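Local coordinates for replicative DNA helicase (Mycobacterium smegmatis, PDB 6OWN), which carries a self-splicing intein, whose splicing domain probably cuts itself out and joins the flanking protein segments in a reaction reversibly inhibited by zinc, at residues T6-P11 against T15-V20; V51-S54 against A58-A61; H65-E70 against R74-L79; G23-G28 against P33-A38. One frame throughout, in Å; residues are numbered along the deposited sequence.

Contact 1 (T6-P11 against T15-V20); sequences TPLPTP and TTMGDV
Leu8 and Thr15 exchange two backbone hydrogen bonds, forming the hydrogen-bonded pair of a short antiparallel beta hairpin. Leu8 N reaches Thr15 O at 2.9 Å and is nearly straight at the hydrogen (169°), although the donor stands above the carbonyl plane. Thr15 N returns a bond to Leu8 O. Beyond this pair, Met17 N bonds to Thr6 O at 3.0 Å. The CA-H of Thr16 also points at Thr6 O. The Thr6 hydroxyl turns elsewhere, to Ala3 O.

Packing lies outside this backbone core. Leu8 CD1 sits 3.8 Å from Met17 N and 4.0 Å from Met17 CE. The Met17 chain bends at chi2 (56°) and chi3 (79°), which folds its methyl back toward Leu8. Leu8 CD1 also meets Val20 CG1, at 4.3 Å. Thr10 CG2 and Thr15 CG2 are tightly packed at 3.5 Å, their side chains crossing at about a right angle. Tyr128, one of the zinc-site residues, lies against both Leu8 and Met17, and a bound zinc ion is about 4 Å from the Met17 side chain at the nearest atoms. Backbone bonds therefore fix the register, while the side chains meet across it through carbon alone.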
loop_
_atom_site.group_PDB
_atom_site.type_symbol
_atom_site.label_atom_id
_atom_site.label_comp_id
_atom_site.label_asym_id
_atom_site.label_seq_id
_atom_site.Cartn_x
_atom_site.Cartn_y
_atom_site.Cartn_z
ATOM N N THR A 6 8.365 -2.372 -3.483
ATOM C CA THR A 6 7.605 -1.158 -3.212
ATOM C C THR A 6 8.320 -0.339 -2.142
ATOM O O THR A 6 8.521 -0.839 -1.025
ATOM C CB THR A 6 6.190 -1.479 -2.744
ATOM O OG1 THR A 6 5.513 -2.272 -3.730
ATOM C CG2 THR A 6 5.408 -0.176 -2.520
ATOM N N PRO A 7 8.714 0.897 -2.424
ATOM C CA PRO A 7 9.306 1.728 -1.370
ATOM C C PRO A 7 8.233 2.222 -0.412
ATOM O O PRO A 7 7.108 2.517 -0.817
ATOM C CB PRO A 7 9.953 2.882 -2.146
ATOM C CG PRO A 7 9.160 2.973 -3.413
ATOM C CD PRO A 7 8.713 1.575 -3.738
ATOM N N LEU A 8 8.593 2.295 0.872
ATOM C CA LEU A 8 7.711 2.787 1.922
ATOM C C LEU A 8 8.472 3.819 2.752
ATOM O O LEU A 8 9.607 3.553 3.165
ATOM C CB LEU A 8 7.234 1.638 2.824
ATOM C CG LEU A 8 6.706 0.362 2.177
ATOM C CD1 LEU A 8 6.638 -0.770 3.213
ATOM C CD2 LEU A 8 5.337 0.624 1.568
ATOM N N PRO A 9 7.898 4.985 3.030
ATOM C CA PRO A 9 8.621 5.956 3.863
ATOM C C PRO A 9 8.636 5.533 5.321
ATOM O O PRO A 9 7.754 4.815 5.799
ATOM C CB PRO A 9 7.830 7.253 3.671
ATOM C CG PRO A 9 6.415 6.788 3.394
ATOM C CD PRO A 9 6.580 5.491 2.602
ATOM N N THR A 10 9.656 6.003 6.031
ATOM C CA THR A 10 9.905 5.704 7.432
ATOM C C THR A 10 10.372 6.968 8.129
ATOM O O THR A 10 10.821 7.916 7.472
ATOM C CB THR A 10 10.986 4.630 7.607
ATOM O OG1 THR A 10 12.264 5.204 7.308
ATOM C CG2 THR A 10 10.741 3.440 6.698
ATOM N N PRO A 11 10.347 6.997 9.467
ATOM C CA PRO A 11 10.863 8.182 10.180
ATOM C C PRO A 11 12.325 8.470 9.910
ATOM O O PRO A 11 12.772 9.603 10.134
ATOM C CB PRO A 11 10.620 7.844 11.657
ATOM C CG PRO A 11 9.509 6.843 11.640
ATOM C CD PRO A 11 9.719 6.034 10.393
ATOM N N THR A 15 12.312 2.532 3.319
ATOM C CA THR A 15 12.555 1.089 3.317
ATOM C C THR A 15 11.759 0.508 2.149
ATOM O O THR A 15 11.267 1.241 1.287
ATOM C CB THR A 15 12.182 0.455 4.670
ATOM O OG1 THR A 15 12.654 -0.897 4.719
ATOM C CG2 THR A 15 10.672 0.455 4.891
ATOM N N THR A 16 11.638 -0.811 2.097
ATOM C CA THR A 16 10.789 -1.465 1.108
ATOM C C THR A 16 9.918 -2.488 1.815
ATOM O O THR A 16 10.174 -2.875 2.961
ATOM C CB THR A 16 11.594 -2.149 -0.013
ATOM O OG1 THR A 16 12.383 -3.216 0.531
ATOM C CG2 THR A 16 12.511 -1.157 -0.734
ATOM N N MET A 17 8.882 -2.940 1.107
ATOM C CA MET A 17 8.041 -3.998 1.649
ATOM C C MET A 17 8.850 -5.269 1.860
ATOM O O MET A 17 8.517 -6.071 2.733
ATOM C CB MET A 17 6.849 -4.258 0.725
ATOM C CG MET A 17 5.879 -5.316 1.236
ATOM S SD MET A 17 5.233 -4.933 2.873
ATOM C CE MET A 17 3.972 -3.718 2.483
ATOM N N GLY A 18 9.930 -5.447 1.090
ATOM C CA GLY A 18 10.780 -6.617 1.254
ATOM C C GLY A 18 11.624 -6.573 2.513
ATOM O O GLY A 18 11.909 -7.620 3.102
ATOM N N ASP A 19 12.008 -5.370 2.955
ATOM C CA ASP A 19 12.954 -5.160 4.048
ATOM C C ASP A 19 12.310 -4.841 5.392
ATOM O O ASP A 19 12.929 -5.089 6.431
ATOM C CB ASP A 19 13.908 -4.007 3.713
ATOM C CG ASP A 19 14.752 -4.278 2.491
ATOM O OD1 ASP A 19 15.188 -5.433 2.308
ATOM O OD2 ASP A 19 14.977 -3.332 1.705
ATOM N N VAL A 20 11.106 -4.268 5.415
ATOM C CA VAL A 20 10.553 -3.761 6.663
ATOM C C VAL A 20 10.283 -4.920 7.618
ATOM O O VAL A 20 9.829 -5.995 7.210
ATOM C CB VAL A 20 9.287 -2.928 6.379
ATOM C CG1 VAL A 20 8.171 -3.797 5.774
ATOM C CG2 VAL A 20 8.806 -2.217 7.640
#

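Contact 2 (V51-S54 against A58-A61); sequences VEFS and AIVA
Val51 and Ile59 form the hydrogen-bonded pair of an antiparallel beta hairpin made by strands 48-53 and 58-62. The axes of the short strand segments come within 4.8 Å, at 161° between their directions. Val51 N donates to Ile59 O at 2.9 Å, and Ile59 N donates back to Val51 O over the same length. The second bond lies in the carbonyl plane, while the first comes in tilted from it. Val51 O also takes the CA-H of Ala58, at 3.2 Å.

The tight part lies on the face that carries Val51 and Ile59. Phe53 stands on this same face and reaches across to Ile59. Phe53 CG lies beside the backbone N, at chi1 -58°, and this swings the ring toward Ile59. Phe53 CE2 then touches both ends of one branch, Ile59 CG1 and Ile59 CD1, each at 3.8 Å. Ile59 CG1 sits at the ring edge, near the ring plane, and does not cover a face. Trp67 packs against Val51 and Ile59, and Leu2 also touches Ile59. This side of the hairpin is turned into the protein.

The other face is looser. Here Glu52 and Ala58 are a non-hydrogen-bonded pair, with their CA atoms 4.4 Å apart. Ala58 is exposed, and Glu52 is partly so. The extended Glu52 chain carries its carboxylate out from this face, where OE2 makes a salt bridge with Arg109 on strand 103-111. What Glu52 leaves for its partner strand is a single methylene contact, Glu52 CG to Ala58 CB at 4.1 Å.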
loop_
_atom_site.group_PDB
_atom_site.type_symbol
_atom_site.label_atom_id
_atom_site.label_comp_id
_atom_site.label_asym_id
_atom_site.label_seq_id
_atom_site.Cartn_x
_atom_site.Cartn_y
_atom_site.Cartn_z
ATOM N N VAL A 51 -1.376 -0.699 -9.960
ATOM C CA VAL A 51 -2.283 0.415 -9.724
ATOM C C VAL A 51 -1.515 1.679 -10.073
ATOM O O VAL A 51 -0.462 1.950 -9.485
ATOM C CB VAL A 51 -2.785 0.443 -8.271
ATOM C CG1 VAL A 51 -3.820 1.535 -8.070
ATOM C CG2 VAL A 51 -3.365 -0.920 -7.876
ATOM N N GLU A 52 -2.011 2.431 -11.048
ATOM C CA GLU A 52 -1.385 3.682 -11.459
ATOM C C GLU A 52 -2.144 4.865 -10.872
ATOM O O GLU A 52 -3.377 4.859 -10.829
ATOM C CB GLU A 52 -1.322 3.779 -12.984
ATOM C CG GLU A 52 -0.330 2.796 -13.586
ATOM C CD GLU A 52 -0.436 2.699 -15.099
ATOM O OE1 GLU A 52 -1.329 3.357 -15.680
ATOM O OE2 GLU A 52 0.371 1.957 -15.698
ATOM N N PHE A 53 -1.402 5.873 -10.404
ATOM C CA PHE A 53 -1.979 7.014 -9.704
ATOM C C PHE A 53 -1.695 8.321 -10.438
ATOM O O PHE A 53 -0.736 8.446 -11.211
ATOM C CB PHE A 53 -1.443 7.131 -8.273
ATOM C CG PHE A 53 -1.688 5.918 -7.431
ATOM C CD1 PHE A 53 -2.898 5.729 -6.798
ATOM C CD2 PHE A 53 -0.697 4.970 -7.265
ATOM C CE1 PHE A 53 -3.127 4.611 -6.021
ATOM C CE2 PHE A 53 -0.927 3.842 -6.501
ATOM C CZ PHE A 53 -2.139 3.669 -5.870
ATOM N N SER A 54 -2.545 9.308 -10.149
ATOM C CA SER A 54 -2.481 10.611 -10.796
ATOM C C SER A 54 -1.249 11.417 -10.398
ATOM O O SER A 54 -0.916 12.382 -11.083
ATOM C CB SER A 54 -3.746 11.412 -10.464
ATOM O OG SER A 54 -3.902 11.527 -9.054
ATOM N N ALA A 58 3.164 4.438 -9.199
ATOM C CA ALA A 58 2.465 3.183 -9.413
ATOM C C ALA A 58 2.900 2.195 -8.346
ATOM O O ALA A 58 4.047 2.228 -7.891
ATOM C CB ALA A 58 2.744 2.611 -10.805
ATOM N N ILE A 59 1.968 1.325 -7.945
ATOM C CA ILE A 59 2.219 0.318 -6.921
ATOM C C ILE A 59 1.713 -1.032 -7.420
ATOM O O ILE A 59 0.582 -1.131 -7.909
ATOM C CB ILE A 59 1.547 0.684 -5.586
ATOM C CG1 ILE A 59 2.061 2.036 -5.076
ATOM C CG2 ILE A 59 1.777 -0.430 -4.558
ATOM C CD1 ILE A 59 1.373 2.534 -3.814
ATOM N N VAL A 60 2.536 -2.072 -7.285
ATOM C CA VAL A 60 2.103 -3.439 -7.563
ATOM C C VAL A 60 1.547 -4.044 -6.281
ATOM O O VAL A 60 2.204 -4.021 -5.233
ATOM C CB VAL A 60 3.260 -4.288 -8.119
ATOM C CG1 VAL A 60 2.822 -5.730 -8.263
ATOM C CG2 VAL A 60 3.738 -3.733 -9.456
ATOM N N ALA A 61 0.321 -4.569 -6.351
ATOM C CA ALA A 61 -0.342 -5.152 -5.189
ATOM C C ALA A 61 -1.060 -6.425 -5.610
ATOM O O ALA A 61 -1.385 -6.599 -6.781
ATOM C CB ALA A 61 -1.352 -4.191 -4.556
#

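Contact 3 (H65-E70 against R74-L79); sequences HQWPTE and RITANL
Trp67 meets Arg74, Thr76 and Leu79 in a buried hairpin of the mainly beta Hint fold expected of an intein, where strand 66-69 pairs antiparallel with strand 72-75 before the chain turns through the 3-10 segment 76-78. Trp67 N gives to Arg74 O at 2.8 Å, and Arg74 N gives to Trp67 O at 2.9 Å. Thr76 N adds a more bent bond to His65 O.

The indole is fixed on three sides. At its edge, NE1 donates to Thr76 OG1 at 2.8 Å, nearly straight (164°), the oxygen almost in the ring plane. Over one face lies Leu79 CD1, a CH-pi contact 3.8 Å from the centroid of the five-membered ring. His65 CD2 lies over the opposite face, toward the rim. The His65 side chain is about 4 Å from a bound zinc ion, and its place is consistent with the block B histidine of intein splicing domains. The Thr76 hydroxyl reaches Trp67 because OG1 stands beside its backbone N (chi1 -53°). The same oxygen is also hydrogen-bonded to Asp62 O.

Farther out, Thr69 OG1 passes Arg74 CG at 3.6 Å but is hydrogen-bonded to Gly72 O.

The surroundings are mainly strands. Strand 48-53 touches Thr76 and Leu79, and strand 58-62 lies against Trp67 and Thr76. Strand 135-138 meets Trp67 through Thr137, whose hydroxyl is also bonded to His65 NE2.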
loop_
_atom_site.group_PDB
_atom_site.type_symbol
_atom_site.label_atom_id
_atom_site.label_comp_id
_atom_site.label_asym_id
_atom_site.label_seq_id
_atom_site.Cartn_x
_atom_site.Cartn_y
_atom_site.Cartn_z
ATOM N N HIS A 65 -5.238 -6.971 -1.569
ATOM C CA HIS A 65 -4.773 -5.808 -0.820
ATOM C C HIS A 65 -5.881 -4.766 -0.729
ATOM O O HIS A 65 -6.650 -4.572 -1.674
ATOM C CB HIS A 65 -3.538 -5.192 -1.473
ATOM C CG HIS A 65 -2.918 -4.112 -0.650
ATOM N ND1 HIS A 65 -1.910 -4.357 0.254
ATOM C CD2 HIS A 65 -3.183 -2.787 -0.569
ATOM C CE1 HIS A 65 -1.571 -3.229 0.851
ATOM N NE2 HIS A 65 -2.334 -2.262 0.375
ATOM N N GLN A 66 -5.966 -4.089 0.415
ATOM C CA GLN A 66 -7.076 -3.187 0.712
ATOM C C GLN A 66 -6.630 -1.733 0.609
ATOM O O GLN A 66 -5.523 -1.382 1.024
ATOM C CB GLN A 66 -7.647 -3.463 2.111
ATOM C CG GLN A 66 -8.324 -4.837 2.243
ATOM C CD GLN A 66 -8.660 -5.212 3.683
ATOM O OE1 GLN A 66 -8.878 -4.351 4.524
ATOM N NE2 GLN A 66 -8.716 -6.510 3.962
ATOM N N TRP A 67 -7.522 -0.892 0.083
ATOM C CA TRP A 67 -7.310 0.510 -0.211
ATOM C C TRP A 67 -8.440 1.348 0.368
ATOM O O TRP A 67 -9.617 0.996 0.215
ATOM C CB TRP A 67 -7.255 0.747 -1.718
ATOM C CG TRP A 67 -6.211 -0.043 -2.405
ATOM C CD1 TRP A 67 -6.333 -1.303 -2.912
ATOM C CD2 TRP A 67 -4.873 0.373 -2.679
ATOM N NE1 TRP A 67 -5.148 -1.700 -3.484
ATOM C CE2 TRP A 67 -4.236 -0.687 -3.352
ATOM C CE3 TRP A 67 -4.147 1.544 -2.418
ATOM C CZ2 TRP A 67 -2.912 -0.611 -3.779
ATOM C CZ3 TRP A 67 -2.829 1.611 -2.827
ATOM C CH2 TRP A 67 -2.226 0.541 -3.501
ATOM N N PRO A 68 -8.120 2.466 0.999
ATOM C CA PRO A 68 -9.151 3.364 1.535
ATOM C C PRO A 68 -9.648 4.334 0.472
ATOM O O PRO A 68 -8.959 5.301 0.127
ATOM C CB PRO A 68 -8.423 4.089 2.673
ATOM C CG PRO A 68 -6.975 4.143 2.193
ATOM C CD PRO A 68 -6.754 2.888 1.365
ATOM N N THR A 69 -10.841 4.084 -0.050
ATOM C CA THR A 69 -11.413 4.965 -1.067
ATOM C C THR A 69 -12.571 5.788 -0.500
ATOM O O THR A 69 -13.025 5.591 0.633
ATOM C CB THR A 69 -11.880 4.174 -2.299
ATOM O OG1 THR A 69 -13.103 3.489 -2.014
ATOM C CG2 THR A 69 -10.809 3.182 -2.734
ATOM N N GLU A 70 -13.062 6.722 -1.321
ATOM C CA GLU A 70 -14.205 7.542 -0.924
ATOM C C GLU A 70 -15.471 6.713 -0.749
ATOM O O GLU A 70 -16.413 7.159 -0.084
ATOM C CB GLU A 70 -14.432 8.661 -1.945
ATOM C CG GLU A 70 -14.846 8.182 -3.334
ATOM C CD GLU A 70 -13.660 7.978 -4.265
ATOM O OE1 GLU A 70 -12.884 7.032 -4.028
ATOM O OE2 GLU A 70 -13.510 8.751 -5.240
ATOM N N ARG A 74 -11.789 -0.799 -0.429
ATOM C CA ARG A 74 -11.919 -1.652 -1.605
ATOM C C ARG A 74 -10.659 -2.486 -1.775
ATOM O O ARG A 74 -9.549 -1.995 -1.553
ATOM C CB ARG A 74 -12.153 -0.822 -2.882
ATOM C CG ARG A 74 -13.453 -0.036 -2.885
ATOM C CD ARG A 74 -14.625 -0.939 -3.218
ATOM N NE ARG A 74 -15.906 -0.236 -3.232
ATOM C CZ ARG A 74 -16.684 -0.078 -2.165
ATOM N NH1 ARG A 74 -16.309 -0.570 -0.992
ATOM N NH2 ARG A 74 -17.840 0.566 -2.270
ATOM N N ILE A 75 -10.819 -3.741 -2.185
ATOM C CA ILE A 75 -9.651 -4.541 -2.534
ATOM C C ILE A 75 -9.201 -4.201 -3.955
ATOM O O ILE A 75 -9.966 -3.676 -4.770
ATOM C CB ILE A 75 -9.921 -6.047 -2.371
ATOM C CG1 ILE A 75 -10.897 -6.550 -3.443
ATOM C CG2 ILE A 75 -10.449 -6.354 -0.965
ATOM C CD1 ILE A 75 -10.967 -8.069 -3.509
ATOM N N THR A 76 -7.921 -4.479 -4.239
ATOM C CA THR A 76 -7.339 -4.123 -5.534
ATOM C C THR A 76 -8.207 -4.601 -6.695
ATOM O O THR A 76 -8.430 -3.861 -7.663
ATOM C CB THR A 76 -5.923 -4.701 -5.665
ATOM O OG1 THR A 76 -5.118 -4.317 -4.537
ATOM C CG2 THR A 76 -5.277 -4.180 -6.927
ATOM N N ALA A 77 -8.728 -5.826 -6.598
ATOM C CA ALA A 77 -9.548 -6.426 -7.646
ATOM C C ALA A 77 -10.857 -5.686 -7.884
ATOM O O ALA A 77 -11.564 -6.015 -8.842
ATOM C CB ALA A 77 -9.853 -7.883 -7.289
ATOM N N ASN A 78 -11.199 -4.713 -7.039
ATOM C CA ASN A 78 -12.417 -3.929 -7.167
ATOM C C ASN A 78 -12.146 -2.459 -7.412
ATOM O O ASN A 78 -13.099 -1.681 -7.537
ATOM C CB ASN A 78 -13.279 -4.077 -5.905
ATOM C CG ASN A 78 -14.018 -5.394 -5.861
ATOM O OD1 ASN A 78 -14.325 -5.969 -6.903
ATOM N ND2 ASN A 78 -14.308 -5.884 -4.653
ATOM N N LEU A 79 -10.880 -2.052 -7.443
ATOM C CA LEU A 79 -10.551 -0.673 -7.764
ATOM C C LEU A 79 -10.979 -0.351 -9.186
ATOM O O LEU A 79 -10.950 -1.201 -10.077
ATOM C CB LEU A 79 -9.051 -0.434 -7.626
ATOM C CG LEU A 79 -8.443 -0.496 -6.232
ATOM C CD1 LEU A 79 -6.960 -0.170 -6.350
ATOM C CD2 LEU A 79 -9.148 0.485 -5.300
#

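Contact 4 (G23-G28 against P33-A38); sequences GDHLLG and PTRVVA
Leu26 and Thr34 sit at the middle of an antiparallel beta hairpin, strands 25-27 and 33-39, strand 25-27 being the outermost of a four-stranded sheet. Four backbone hydrogen bonds hold it. Leu26 N gives to Thr34 O, and Thr34 N gives to Leu26 O, both at 2.9 Å. Val36 N reaches Asp24 O at 3.0 Å, close to straight (177°), and Gly23 N reaches Val36 O at 2.8 Å. At the positive phi of Gly23 (94°) a side chain would press on the carbonyl O of the residue before, which calls for glycine.

Apolar contacts fill the face of Leu26, Thr34 and Val36. Leu26 CD1 meets Val36 CG2 at 3.7 Å, and Val119 of the zinc site packs on both residues. Thr34 CG2 presses against Gly28 N at 3.5 Å. The Thr34 hydroxyl is hydrogen-bonded to Asn123 ND2.

On the exposed face, His25 crosses Arg35 obliquely. The ring and guanidinium planes are 22° apart, but His25 NE2 and Arg35 NE stay 5.6 Å from each other. Arg35 bends at chi3, and its NE makes a salt bridge with Asp122. It is the aliphatic start of Arg35 that meets the imidazole: CG lies over one ring face, and CB is 3.7 Å from His25 NE2.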
loop_
_atom_site.group_PDB
_atom_site.type_symbol
_atom_site.label_atom_id
_atom_site.label_comp_id
_atom_site.label_asym_id
_atom_site.label_seq_id
_atom_site.Cartn_x
_atom_site.Cartn_y
_atom_site.Cartn_z
ATOM N N GLY A 23 8.293 -4.268 14.408
ATOM C CA GLY A 23 8.998 -3.391 15.303
ATOM C C GLY A 23 9.575 -2.162 14.637
ATOM O O GLY A 23 9.820 -1.162 15.327
ATOM N N ASP A 24 9.810 -2.211 13.323
ATOM C CA ASP A 24 10.120 -1.002 12.577
ATOM C C ASP A 24 8.921 -0.062 12.615
ATOM O O ASP A 24 7.824 -0.434 13.042
ATOM C CB ASP A 24 10.459 -1.312 11.118
ATOM C CG ASP A 24 11.773 -2.042 10.960
ATOM O OD1 ASP A 24 12.450 -2.271 11.981
ATOM O OD2 ASP A 24 12.129 -2.390 9.810
ATOM N N HIS A 25 9.137 1.162 12.128
ATOM C CA HIS A 25 8.085 2.163 12.008
ATOM C C HIS A 25 7.938 2.598 10.558
ATOM O O HIS A 25 8.937 2.851 9.872
ATOM C CB HIS A 25 8.379 3.391 12.884
ATOM C CG HIS A 25 8.147 3.148 14.340
ATOM N ND1 HIS A 25 9.092 2.556 15.148
ATOM C CD2 HIS A 25 7.069 3.383 15.128
ATOM C CE1 HIS A 25 8.615 2.451 16.377
ATOM N NE2 HIS A 25 7.392 2.951 16.393
ATOM N N LEU A 26 6.694 2.681 10.102
ATOM C CA LEU A 26 6.313 3.318 8.854
ATOM C C LEU A 26 5.712 4.689 9.169
ATOM O O LEU A 26 5.860 5.199 10.287
ATOM C CB LEU A 26 5.341 2.416 8.098
ATOM C CG LEU A 26 5.943 1.073 7.716
ATOM C CD1 LEU A 26 4.881 0.175 7.096
ATOM C CD2 LEU A 26 7.099 1.297 6.752
ATOM N N LEU A 27 5.028 5.292 8.196
ATOM C CA LEU A 27 4.352 6.574 8.381
ATOM C C LEU A 27 2.851 6.364 8.273
ATOM O O LEU A 27 2.385 5.695 7.345
ATOM C CB LEU A 27 4.817 7.604 7.347
ATOM C CG LEU A 27 6.298 8.011 7.407
ATOM C CD1 LEU A 27 6.571 9.219 6.497
ATOM C CD2 LEU A 27 6.723 8.314 8.850
ATOM N N GLY A 28 2.101 6.925 9.229
ATOM C CA GLY A 28 0.667 6.792 9.272
ATOM C C GLY A 28 -0.034 7.814 8.400
ATOM O O GLY A 28 0.599 8.534 7.624
ATOM N N PRO A 33 5.074 8.673 12.725
ATOM C CA PRO A 33 5.507 7.270 12.798
ATOM C C PRO A 33 4.387 6.368 13.297
ATOM O O PRO A 33 3.613 6.737 14.185
ATOM C CB PRO A 33 6.680 7.304 13.793
ATOM C CG PRO A 33 7.182 8.695 13.767
ATOM C CD PRO A 33 5.947 9.558 13.521
ATOM N N THR A 34 4.298 5.177 12.708
ATOM C CA THR A 34 3.317 4.178 13.108
ATOM C C THR A 34 4.006 2.816 13.112
ATOM O O THR A 34 4.735 2.491 12.175
ATOM C CB THR A 34 2.095 4.223 12.172
ATOM O OG1 THR A 34 1.047 3.381 12.673
ATOM C CG2 THR A 34 2.459 3.822 10.738
ATOM N N ARG A 35 3.828 2.048 14.188
ATOM C CA ARG A 35 4.617 0.835 14.390
ATOM C C ARG A 35 4.055 -0.341 13.597
ATOM O O ARG A 35 2.839 -0.517 13.495
ATOM C CB ARG A 35 4.674 0.475 15.880
ATOM C CG ARG A 35 5.516 -0.771 16.214
ATOM C CD ARG A 35 5.494 -1.096 17.709
ATOM N NE ARG A 35 4.123 -1.231 18.200
ATOM C CZ ARG A 35 3.774 -1.811 19.343
ATOM N NH1 ARG A 35 4.697 -2.326 20.150
ATOM N NH2 ARG A 35 2.489 -1.879 19.677
ATOM N N VAL A 36 4.955 -1.147 13.037
ATOM C CA VAL A 36 4.588 -2.406 12.403
ATOM C C VAL A 36 4.528 -3.457 13.503
ATOM O O VAL A 36 5.528 -3.690 14.190
ATOM C CB VAL A 36 5.605 -2.802 11.316
ATOM C CG1 VAL A 36 5.270 -4.160 10.723
ATOM C CG2 VAL A 36 5.677 -1.738 10.208
ATOM N N VAL A 37 3.361 -4.080 13.677
ATOM C CA VAL A 37 3.129 -5.019 14.773
ATOM C C VAL A 37 2.920 -6.452 14.299
ATOM O O VAL A 37 2.749 -7.344 15.147
ATOM C CB VAL A 37 1.928 -4.592 15.639
ATOM C CG1 VAL A 37 2.218 -3.260 16.364
ATOM C CG2 VAL A 37 0.674 -4.498 14.782
ATOM N N ALA A 38 2.915 -6.703 12.992
ATOM C CA ALA A 38 2.665 -8.029 12.436
ATOM C C ALA A 38 2.948 -7.984 10.943
ATOM O O ALA A 38 2.852 -6.927 10.313
ATOM C CB ALA A 38 1.226 -8.492 12.692
#

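From the N terminus, contact 1 closes the turn between strands 7-10 and 13-16. Contact 4 likewise closes the turn between 25-27 and 33-39, contact 2 that between 48-53 and 58-62, and contact 3 that between 66-69 and 72-75. All four are local hairpins in series; none nests inside or crosses another. They fall into two neighbourhoods. Contacts 1 and 4 lie on the same side of the chain centre and touch, as where Pro9 CB meets Leu27 CD1. Contacts 2 and 3 also touch, Phe53 lying against Trp67, and contact 4 is on the opposite side of the centre from both. Contact 1 bridges the two groups, since Thr6 packs against Ile59 of contact 2.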